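Local coordinates for protein octaprenyl Pyrophosphate Synthase (Helicobacter pylori, PDB 3TC1) that probably builds the long octaprenyl diphosphate chain by magnesium-dependent head-to-tail addition of isopentenyl diphosphate units to an allylic diphosphate primer, at residues 68-73 and 164-169; 75-80 and 136-141; 200-205 and 267-272; 218-223 and 227-232. One frame throughout, in Å; residues are numbered along the deposited sequence.

In the fold
Contacts 1 to 4 lie in the all-helical isoprenoid synthase fold. Contacts 1 and 2, which precede 3 and 4 along the chain, both use helix 53-80, their segments adjoining in sequence and their centres about 13 Å apart; the partners are helices 152-177 and 121-144. Contact 2 falls within the stretch of chain spanned by contact 1, and contact 4 within that spanned by contact 3, whose helices are 182-205 and 268-286. Contacts 3 and 4, with centres about 10 Å apart, touch through probable hydrogen bonds from the Ser218 and Asp219 backbone to Asp204. Contacts 2 and 3 carry the two aspartate-rich motifs, their centres about 23 Å apart, consistent with facing banks of a magnesium-diphosphate site.

Contact 1: 68-73 and 164-169; sequences MIQTAS and AHFIEA
Helices 53-80 and 152-177 approach here with Gln70 and Phe166 as the closest backbone pair, their CA atoms 8.9 Å apart, so side chains alone bridge the gap. Phe166 spans it. With CG anti to the backbone N (chi1 179°), its ring extends straight across and ends between Ile69 and Gln70. The methyl CG2 of Ile69 comes obliquely to the far end of the ring, 3.5 Å from Phe166 CZ, and Ile69 CB follows at 3.9 Å from the same atom. Gln70 bends at its second torsion (chi2 62°), which brings the amide back beside the ring: Gln70 OE1 lies at the ring edge, 3.4 Å from Phe166 CE2 and 3.7 Å from Phe166 CD2, with amide and ring planes only 17° apart. Arg39 of helix 38-44 touches both Gln70 and Phe166, while Ala130 and Leu134 of helix 121-144 pack on the phenyl ring and Val131 on Ile69, placing the contact in the core of the helical bundle. Chemically, the join is mainly apolar packing; the amide oxygen at the ring edge faces weakly positive C-H groups, probably a mild electrostatic gain rather than a directional bond.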
# COMPACT_ATOMS: atom_id res chain seq x y z
N MET B 68 -0.55 -3.79 12.08
CA MET B 68 -0.45 -2.63 11.20
C MET B 68 -0.79 -3.00 9.76
O MET B 68 -1.39 -2.22 9.03
CB MET B 68 0.94 -2.00 11.29
CG MET B 68 1.12 -1.26 12.60
SD MET B 68 2.65 -0.36 12.76
CE MET B 68 2.38 1.00 11.63
N ILE B 69 -0.41 -4.22 9.37
CA ILE B 69 -0.72 -4.72 8.04
C ILE B 69 -2.24 -4.87 7.94
O ILE B 69 -2.86 -4.46 6.96
CB ILE B 69 -0.06 -6.10 7.80
CG1 ILE B 69 1.44 -5.91 7.58
CG2 ILE B 69 -0.70 -6.80 6.61
CD1 ILE B 69 2.22 -7.21 7.60
N GLN B 70 -2.84 -5.46 8.98
CA GLN B 70 -4.28 -5.64 9.01
C GLN B 70 -4.98 -4.28 8.89
O GLN B 70 -5.93 -4.13 8.13
CB GLN B 70 -4.70 -6.34 10.32
CG GLN B 70 -6.21 -6.50 10.50
CD GLN B 70 -6.84 -7.36 9.42
OE1 GLN B 70 -6.15 -8.01 8.64
NE2 GLN B 70 -8.18 -7.38 9.37
N THR B 71 -4.51 -3.30 9.66
CA THR B 71 -5.10 -1.96 9.62
C THR B 71 -4.95 -1.33 8.23
O THR B 71 -5.86 -0.66 7.75
CB THR B 71 -4.45 -1.02 10.66
OG1 THR B 71 -4.71 -1.51 11.98
CG2 THR B 71 -5.03 0.40 10.53
N ALA B 72 -3.80 -1.54 7.59
CA ALA B 72 -3.58 -0.98 6.26
C ALA B 72 -4.56 -1.56 5.26
O ALA B 72 -5.14 -0.84 4.44
CB ALA B 72 -2.14 -1.25 5.79
N SER B 73 -4.76 -2.87 5.32
CA SER B 73 -5.69 -3.53 4.40
C SER B 73 -7.11 -3.02 4.60
O SER B 73 -7.84 -2.83 3.64
CB SER B 73 -5.66 -5.05 4.58
OG SER B 73 -6.12 -5.40 5.86
N ALA B 164 -7.78 -16.20 5.21
CA ALA B 164 -7.10 -17.38 5.75
C ALA B 164 -5.58 -17.39 5.74
O ALA B 164 -4.96 -17.61 6.77
CB ALA B 164 -7.64 -18.63 5.07
N HIS B 165 -4.98 -17.17 4.57
CA HIS B 165 -3.52 -17.20 4.45
C HIS B 165 -2.76 -16.19 5.31
O HIS B 165 -1.64 -16.47 5.72
CB HIS B 165 -3.12 -17.04 2.98
CG HIS B 165 -3.37 -18.27 2.16
ND1 HIS B 165 -2.74 -19.47 2.41
CD2 HIS B 165 -4.19 -18.49 1.11
CE1 HIS B 165 -3.16 -20.37 1.55
NE2 HIS B 165 -4.04 -19.81 0.75
N PHE B 166 -3.35 -15.03 5.56
CA PHE B 166 -2.69 -14.04 6.39
C PHE B 166 -2.60 -14.54 7.84
O PHE B 166 -1.56 -14.42 8.48
CB PHE B 166 -3.45 -12.71 6.31
CG PHE B 166 -2.87 -11.61 7.15
CD1 PHE B 166 -1.49 -11.50 7.32
CD2 PHE B 166 -3.69 -10.66 7.73
CE1 PHE B 166 -0.94 -10.45 8.07
CE2 PHE B 166 -3.16 -9.61 8.48
CZ PHE B 166 -1.78 -9.50 8.64
N ILE B 167 -3.69 -15.11 8.35
CA ILE B 167 -3.66 -15.64 9.71
C ILE B 167 -2.67 -16.81 9.74
O ILE B 167 -1.88 -16.95 10.67
CB ILE B 167 -5.07 -16.11 10.16
CG1 ILE B 167 -6.01 -14.91 10.22
CG2 ILE B 167 -4.99 -16.78 11.54
CD1 ILE B 167 -7.47 -15.26 10.52
N GLU B 168 -2.71 -17.64 8.70
CA GLU B 168 -1.79 -18.76 8.59
C GLU B 168 -0.36 -18.24 8.66
O GLU B 168 0.47 -18.76 9.41
CB GLU B 168 -1.99 -19.49 7.27
CG GLU B 168 -0.90 -20.50 6.95
CD GLU B 168 -1.03 -21.09 5.56
OE1 GLU B 168 -1.24 -20.32 4.60
OE2 GLU B 168 -0.90 -22.32 5.42
N ALA B 169 -0.07 -17.21 7.85
CA ALA B 169 1.27 -16.62 7.80
C ALA B 169 1.68 -15.96 9.10
O ALA B 169 2.86 -15.97 9.47
CB ALA B 169 1.34 -15.61 6.66

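Contact 2: 75-80 and 136-141; sequences LHDDVI and RGEIED
Two carboxylates and an isoleucine make this contact, in which Asp77 and Glu138 are the nearest backbone pair, 7.7 Å between CA atoms. The acidic groups meet first. The side chains lie alongside each other, pointing opposite ways, their carboxylate planes turned 52° apart, and Asp77 OD1 is modelled 2.7 Å from Glu138 OE2. No hydrogen bond is assigned to the pair, and overlap at Glu138 CD makes the separation doubtful. Glu138 OE2 has its salt bridge with Lys162 of helix 152-177. Asp77 and Asp78 open the DDVID sequence, the first aspartate-rich DDxxD motif of the trans-prenyltransferases, which in relatives binds the allylic diphosphate through magnesium; Glu138 is thus a neighbour of the motif's first aspartate. Packing is the part of Ile80, which reaches out from its helix to meet the incoming Glu138 head-on: with CG1 anti to the backbone N (chi1 -177°), its chain is extended and Ile80 CD1 lies 3.9 Å from Glu138 CG. Both methyls, CG2 and CD1, crowd Glu138 OE1, where the model is too tight and the details are doubtful. Contacts between subunits flank this packing, since Ile80 and Ile139 both rest on Met103 of the second subunit. In the same interface, the ring of His76 meets His76 of that subunit at about 90°, and His76 ND1 is hydrogen-bonded to Asp106 of the second subunit.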
# COMPACT_ATOMS: atom_id res chain seq x y z
N LEU B 75 -7.96 -0.09 5.71
CA LEU B 75 -8.00 1.28 5.22
C LEU B 75 -8.23 1.30 3.72
O LEU B 75 -9.03 2.07 3.22
CB LEU B 75 -6.69 2.01 5.55
CG LEU B 75 -6.44 2.41 7.01
CD1 LEU B 75 -5.04 2.99 7.13
CD2 LEU B 75 -7.49 3.42 7.48
N HIS B 76 -7.52 0.44 2.99
CA HIS B 76 -7.68 0.39 1.55
C HIS B 76 -9.01 -0.24 1.16
O HIS B 76 -9.64 0.17 0.19
CB HIS B 76 -6.52 -0.37 0.88
CG HIS B 76 -5.26 0.43 0.80
ND1 HIS B 76 -4.12 -0.03 0.19
CD2 HIS B 76 -4.95 1.66 1.27
CE1 HIS B 76 -3.16 0.87 0.28
NE2 HIS B 76 -3.64 1.91 0.94
N ASP B 77 -9.45 -1.24 1.93
CA ASP B 77 -10.72 -1.89 1.65
C ASP B 77 -11.88 -0.91 1.81
O ASP B 77 -12.84 -0.96 1.05
CB ASP B 77 -10.94 -3.10 2.58
CG ASP B 77 -9.98 -4.24 2.29
OD1 ASP B 77 -9.80 -4.58 1.10
OD2 ASP B 77 -9.42 -4.80 3.25
N ASP B 78 -11.79 -0.01 2.78
CA ASP B 78 -12.85 0.97 2.99
C ASP B 78 -12.95 1.94 1.82
O ASP B 78 -14.03 2.40 1.48
CB ASP B 78 -12.64 1.74 4.30
CG ASP B 78 -12.98 0.91 5.52
OD1 ASP B 78 -13.75 -0.06 5.38
OD2 ASP B 78 -12.49 1.24 6.62
N VAL B 79 -11.81 2.23 1.20
CA VAL B 79 -11.78 3.13 0.05
C VAL B 79 -12.45 2.45 -1.14
O VAL B 79 -13.35 3.01 -1.77
CB VAL B 79 -10.33 3.48 -0.34
CG1 VAL B 79 -10.32 4.31 -1.62
CG2 VAL B 79 -9.65 4.23 0.79
N ILE B 80 -12.01 1.24 -1.43
CA ILE B 80 -12.52 0.47 -2.55
C ILE B 80 -14.01 0.12 -2.40
O ILE B 80 -14.73 0.01 -3.40
CB ILE B 80 -11.70 -0.83 -2.73
CG1 ILE B 80 -12.19 -1.61 -3.94
CG2 ILE B 80 -11.80 -1.67 -1.48
CD1 ILE B 80 -11.37 -2.84 -4.22
N ARG B 136 -4.13 -9.69 -3.98
CA ARG B 136 -4.69 -10.46 -5.08
C ARG B 136 -6.14 -10.82 -4.73
O ARG B 136 -7.02 -10.81 -5.59
CB ARG B 136 -3.89 -11.75 -5.32
CG ARG B 136 -4.42 -12.56 -6.50
CD ARG B 136 -3.56 -13.79 -6.77
NE ARG B 136 -3.69 -14.82 -5.75
CZ ARG B 136 -2.84 -15.82 -5.58
NH1 ARG B 136 -1.77 -15.93 -6.37
NH2 ARG B 136 -3.04 -16.71 -4.62
N GLY B 137 -6.36 -11.14 -3.46
CA GLY B 137 -7.70 -11.49 -3.00
C GLY B 137 -8.65 -10.31 -3.08
O GLY B 137 -9.83 -10.48 -3.39
N GLU B 138 -8.14 -9.12 -2.80
CA GLU B 138 -8.98 -7.93 -2.84
C GLU B 138 -9.43 -7.69 -4.29
O GLU B 138 -10.59 -7.40 -4.54
CB GLU B 138 -8.21 -6.72 -2.32
CG GLU B 138 -8.98 -5.41 -2.43
CD GLU B 138 -10.26 -5.40 -1.62
OE1 GLU B 138 -11.02 -4.42 -1.73
OE2 GLU B 138 -10.51 -6.37 -0.86
N ILE B 139 -8.50 -7.83 -5.23
CA ILE B 139 -8.82 -7.63 -6.64
C ILE B 139 -9.79 -8.71 -7.10
O ILE B 139 -10.74 -8.42 -7.83
CB ILE B 139 -7.56 -7.68 -7.51
CG1 ILE B 139 -6.70 -6.45 -7.23
CG2 ILE B 139 -7.93 -7.74 -8.99
CD1 ILE B 139 -5.40 -6.42 -8.00
N GLU B 140 -9.55 -9.94 -6.68
CA GLU B 140 -10.43 -11.05 -7.03
C GLU B 140 -11.84 -10.78 -6.51
O GLU B 140 -12.82 -10.97 -7.22
CB GLU B 140 -9.90 -12.34 -6.41
CG GLU B 140 -8.68 -12.93 -7.11
CD GLU B 140 -7.99 -14.03 -6.30
OE1 GLU B 140 -7.16 -14.76 -6.88
OE2 GLU B 140 -8.26 -14.15 -5.08
N ASP B 141 -11.92 -10.31 -5.28
CA ASP B 141 -13.21 -10.03 -4.66
C ASP B 141 -14.05 -8.99 -5.41
O ASP B 141 -15.24 -9.19 -5.62
CB ASP B 141 -13.00 -9.59 -3.21
CG ASP B 141 -14.21 -9.87 -2.32
OD1 ASP B 141 -14.93 -10.86 -2.58
OD2 ASP B 141 -14.42 -9.12 -1.35

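Contact 3: 200-205 and 267-272; sequences DDLLDI and GIIEET. With MG (magnesium ion), chain D.
Leu202 and Thr272 are the nearest backbone pair, 7.2 Å between CA atoms, where the short segments 200-205 and 268-272 run nearly antiparallel at 164°. From CB, which points toward the other helix, the Leu202 side chain leads to CG, placed anti to the backbone N (chi1 -174°), and then to CD1. That methyl does the touching: Leu202 CD1 sits 3.8 Å from Thr272 CG2, 3.9 Å from Thr272 CB, and more loosely, 4.2 Å, from Ile269 CD1. One turn along, the methyls Ile205 CD1 and Ile269 CD1 meet 3.6 Å apart, the two side chains lying side by side and running opposite ways. Thr272 presents its methyl to this interface because its hydroxyl is turned back to its own helix, OG1 donating to Ile268 O. Helix 182-205 carries the DDLLD sequence, the second aspartate-rich motif of prenyl synthases, and Asp200 binds magnesium through OD2 at 2.2 Å. Five waters complete an octahedron, one of them donating to Asp201 OD1 at 2.7 Å; Asp204 instead receives the backbone N-H groups of Ser218 and Asp219. The chemistry thus divides the helix: Asp200 binds the metal directly, Asp201 through a water, and Asp204 holds the following loop, while in these segments Leu202 and Ile205 meet helix 268-286 through apolar contacts.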
# COMPACT_ATOMS: atom_id res chain seq x y z
N ASP B 200 -17.97 -15.26 9.85
CA ASP B 200 -18.16 -13.83 9.67
C ASP B 200 -19.20 -13.60 8.58
O ASP B 200 -20.08 -12.74 8.72
CB ASP B 200 -16.86 -13.16 9.27
CG ASP B 200 -17.03 -11.68 9.07
OD1 ASP B 200 -17.19 -10.95 10.08
OD2 ASP B 200 -17.03 -11.25 7.90
N ASP B 201 -19.12 -14.36 7.50
CA ASP B 201 -20.09 -14.23 6.42
C ASP B 201 -21.46 -14.65 6.94
O ASP B 201 -22.49 -14.11 6.54
CB ASP B 201 -19.70 -15.10 5.22
CG ASP B 201 -18.49 -14.56 4.47
OD1 ASP B 201 -18.03 -13.45 4.81
OD2 ASP B 201 -18.02 -15.24 3.52
N LEU B 202 -21.47 -15.64 7.83
CA LEU B 202 -22.71 -16.13 8.39
C LEU B 202 -23.37 -15.05 9.26
O LEU B 202 -24.57 -14.79 9.15
CB LEU B 202 -22.44 -17.40 9.22
CG LEU B 202 -23.66 -18.14 9.78
CD1 LEU B 202 -24.62 -18.48 8.66
CD2 LEU B 202 -23.19 -19.41 10.48
N LEU B 203 -22.57 -14.40 10.10
CA LEU B 203 -23.05 -13.34 10.97
C LEU B 203 -23.59 -12.11 10.24
O LEU B 203 -24.22 -11.24 10.85
CB LEU B 203 -21.96 -12.93 11.96
CG LEU B 203 -21.67 -14.00 13.02
CD1 LEU B 203 -20.50 -13.57 13.90
CD2 LEU B 203 -22.93 -14.23 13.86
N ASP B 204 -23.35 -12.04 8.93
CA ASP B 204 -23.85 -10.91 8.16
C ASP B 204 -25.32 -11.11 7.86
O ASP B 204 -26.06 -10.15 7.65
CB ASP B 204 -23.11 -10.79 6.82
CG ASP B 204 -23.61 -9.61 5.99
OD1 ASP B 204 -23.45 -8.45 6.43
OD2 ASP B 204 -24.16 -9.83 4.89
N ILE B 205 -25.74 -12.37 7.83
CA ILE B 205 -27.13 -12.67 7.50
C ILE B 205 -27.95 -13.39 8.54
O ILE B 205 -29.09 -13.78 8.27
CB ILE B 205 -27.20 -13.44 6.16
CG1 ILE B 205 -26.29 -14.67 6.21
CG2 ILE B 205 -26.80 -12.53 5.02
CD1 ILE B 205 -26.88 -15.87 6.93
N GLY B 267 -32.57 -24.80 5.15
CA GLY B 267 -31.61 -25.06 6.22
C GLY B 267 -30.20 -24.60 5.91
O GLY B 267 -29.22 -25.28 6.23
N ILE B 268 -30.08 -23.43 5.28
CA ILE B 268 -28.78 -22.90 4.90
C ILE B 268 -27.92 -22.49 6.09
O ILE B 268 -26.70 -22.62 6.06
CB ILE B 268 -28.96 -21.69 3.95
CG1 ILE B 268 -29.77 -22.12 2.73
CG2 ILE B 268 -27.60 -21.15 3.53
CD1 ILE B 268 -29.16 -23.30 1.94
N ILE B 269 -28.55 -21.99 7.16
CA ILE B 269 -27.79 -21.56 8.31
C ILE B 269 -27.00 -22.72 8.92
O ILE B 269 -25.80 -22.61 9.17
CB ILE B 269 -28.69 -20.94 9.40
CG1 ILE B 269 -29.54 -19.81 8.81
CG2 ILE B 269 -27.84 -20.43 10.56
CD1 ILE B 269 -28.75 -18.69 8.17
N GLU B 270 -27.67 -23.85 9.14
CA GLU B 270 -26.99 -25.00 9.72
C GLU B 270 -25.97 -25.57 8.73
O GLU B 270 -24.90 -26.01 9.13
CB GLU B 270 -27.99 -26.09 10.12
CG GLU B 270 -27.35 -27.43 10.51
CD GLU B 270 -26.65 -27.40 11.86
OE1 GLU B 270 -25.84 -26.48 12.11
OE2 GLU B 270 -26.90 -28.32 12.67
N GLU B 271 -26.31 -25.55 7.44
CA GLU B 271 -25.40 -26.08 6.43
C GLU B 271 -24.11 -25.25 6.39
O GLU B 271 -23.01 -25.80 6.26
CB GLU B 271 -26.07 -26.10 5.05
CG GLU B 271 -25.20 -26.70 3.94
CD GLU B 271 -25.93 -26.82 2.61
OE1 GLU B 271 -26.85 -26.03 2.34
OE2 GLU B 271 -25.55 -27.71 1.81
N THR B 272 -24.25 -23.93 6.52
CA THR B 272 -23.10 -23.04 6.50
C THR B 272 -22.26 -23.27 7.75
O THR B 272 -21.03 -23.36 7.69
CB THR B 272 -23.56 -21.55 6.47
OG1 THR B 272 -24.30 -21.30 5.27
CG2 THR B 272 -22.35 -20.61 6.50
MG MG D . -18.34 -9.63 7.09
O HOH W 1 -20.17 -10.31 8.65
O HOH W 2 -17.86 -8.08 8.72
O HOH W 3 -18.97 -11.04 5.45
O HOH W 4 -19.66 -8.08 5.91
O HOH W 5 -16.35 -9.26 5.62

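Contact 4: 218-223 and 227-232; sequences SDFKEG and LPYLLL
The rings of Phe220 and Tyr229 form an offset stack, centroids 4.3 Å apart and planes inclined by only 10°. Tyr229 CD1 lies over the centre of one Phe220 face, whereas Phe220 CG sits near the rim of the tyrosine ring, 3.5 Å from Tyr229 CE1. The stack ties the loop that follows the second DDxxD helix to the start of helix 227-233, within the isoprenoid synthase fold. Because of the offset, the phenylalanine CB also comes over the tyrosine face as a CH-pi contact, 3.9 Å from the ring centroid and 3.4 Å from Tyr229 CZ. Tyr229 takes up its place with CG anti to its carbonyl carbon (chi1 -68°), its ring reaching back across the turn to the loop. Phe263 meets that ring edge-to-face and Ile205 packs against it, so the tyrosine links this loop to the neighbouring helices; Phe148 touches Phe220. The loop is also tied by backbone hydrogen bonding between Phe220 and Lys249. The phenol oxygen is bound too: one water lies 2.7 Å from Tyr229 OH and accepts the backbone N-H of Phe220, with 3.0 Å from Phe220 N to the water oxygen.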
# COMPACT_ATOMS: atom_id res chain seq x y z
N SER B 218 -24.95 -6.76 4.81
CA SER B 218 -24.13 -5.86 4.00
C SER B 218 -23.52 -6.52 2.77
O SER B 218 -23.28 -5.86 1.76
CB SER B 218 -22.98 -5.30 4.85
OG SER B 218 -23.45 -4.66 6.02
N ASP B 219 -23.27 -7.83 2.85
CA ASP B 219 -22.60 -8.54 1.77
C ASP B 219 -23.25 -8.62 0.39
O ASP B 219 -22.68 -8.12 -0.58
CB ASP B 219 -22.21 -9.95 2.24
CG ASP B 219 -21.23 -9.92 3.42
OD1 ASP B 219 -20.55 -8.88 3.61
OD2 ASP B 219 -21.14 -10.93 4.15
N PHE B 220 -24.42 -9.25 0.28
CA PHE B 220 -25.06 -9.39 -1.03
C PHE B 220 -25.36 -8.02 -1.65
O PHE B 220 -25.23 -7.83 -2.87
CB PHE B 220 -26.36 -10.20 -0.89
CG PHE B 220 -26.79 -10.88 -2.17
CD1 PHE B 220 -25.89 -11.66 -2.90
CD2 PHE B 220 -28.10 -10.76 -2.63
CE1 PHE B 220 -26.29 -12.31 -4.07
CE2 PHE B 220 -28.51 -11.41 -3.79
CZ PHE B 220 -27.60 -12.18 -4.51
N LYS B 221 -25.77 -7.08 -0.80
CA LYS B 221 -26.07 -5.72 -1.22
C LYS B 221 -24.85 -5.07 -1.86
O LYS B 221 -24.98 -4.18 -2.71
CB LYS B 221 -26.52 -4.90 -0.00
CG LYS B 221 -26.68 -3.41 -0.24
CD LYS B 221 -27.17 -2.71 1.02
CE LYS B 221 -26.16 -2.82 2.16
NZ LYS B 221 -26.66 -2.21 3.42
N GLU B 222 -23.67 -5.52 -1.45
CA GLU B 222 -22.41 -4.99 -1.98
C GLU B 222 -21.83 -5.83 -3.11
O GLU B 222 -20.72 -5.56 -3.56
CB GLU B 222 -21.37 -4.88 -0.86
CG GLU B 222 -21.62 -3.77 0.14
CD GLU B 222 -20.46 -3.63 1.12
OE1 GLU B 222 -19.32 -3.40 0.66
OE2 GLU B 222 -20.70 -3.75 2.34
N GLY B 223 -22.55 -6.86 -3.53
CA GLY B 223 -22.05 -7.69 -4.62
C GLY B 223 -21.27 -8.94 -4.24
O GLY B 223 -20.75 -9.63 -5.12
N LEU B 227 -20.92 -17.72 1.09
CA LEU B 227 -21.34 -19.12 1.21
C LEU B 227 -22.85 -19.33 1.38
O LEU B 227 -23.44 -20.16 0.69
CB LEU B 227 -20.58 -19.82 2.35
CG LEU B 227 -20.72 -21.35 2.37
CD1 LEU B 227 -20.36 -21.92 0.99
CD2 LEU B 227 -19.81 -21.94 3.44
N PRO B 228 -23.49 -18.60 2.30
CA PRO B 228 -24.94 -18.80 2.47
C PRO B 228 -25.69 -18.67 1.14
O PRO B 228 -26.57 -19.47 0.84
CB PRO B 228 -25.33 -17.69 3.45
CG PRO B 228 -24.09 -17.55 4.29
CD PRO B 228 -22.99 -17.61 3.26
N TYR B 229 -25.34 -17.66 0.35
CA TYR B 229 -25.99 -17.42 -0.93
C TYR B 229 -25.64 -18.49 -1.95
O TYR B 229 -26.48 -18.88 -2.77
CB TYR B 229 -25.59 -16.03 -1.46
CG TYR B 229 -26.16 -14.91 -0.61
CD1 TYR B 229 -27.45 -14.42 -0.84
CD2 TYR B 229 -25.43 -14.37 0.45
CE1 TYR B 229 -28.00 -13.43 -0.03
CE2 TYR B 229 -25.97 -13.37 1.27
CZ TYR B 229 -27.25 -12.91 1.02
OH TYR B 229 -27.78 -11.91 1.81
N LEU B 230 -24.41 -18.98 -1.90
CA LEU B 230 -23.97 -20.03 -2.80
C LEU B 230 -24.73 -21.33 -2.51
O LEU B 230 -25.25 -21.98 -3.41
CB LEU B 230 -22.46 -20.26 -2.64
CG LEU B 230 -21.62 -19.09 -3.18
CD1 LEU B 230 -20.22 -19.11 -2.59
CD2 LEU B 230 -21.59 -19.19 -4.71
N LEU B 231 -24.79 -21.70 -1.23
CA LEU B 231 -25.49 -22.92 -0.83
C LEU B 231 -26.99 -22.81 -1.12
O LEU B 231 -27.62 -23.77 -1.54
CB LEU B 231 -25.25 -23.20 0.66
CG LEU B 231 -23.80 -23.52 1.05
CD1 LEU B 231 -23.70 -23.73 2.55
CD2 LEU B 231 -23.33 -24.77 0.31
N LEU B 232 -27.55 -21.62 -0.89
CA LEU B 232 -28.97 -21.40 -1.15
C LEU B 232 -29.26 -21.55 -2.64
O LEU B 232 -30.19 -22.25 -3.04
CB LEU B 232 -29.40 -19.99 -0.70
CG LEU B 232 -30.86 -19.65 -1.02
CD1 LEU B 232 -31.79 -20.61 -0.26
CD2 LEU B 232 -31.16 -18.21 -0.65
O HOH W 6 -25.97 -10.08 2.72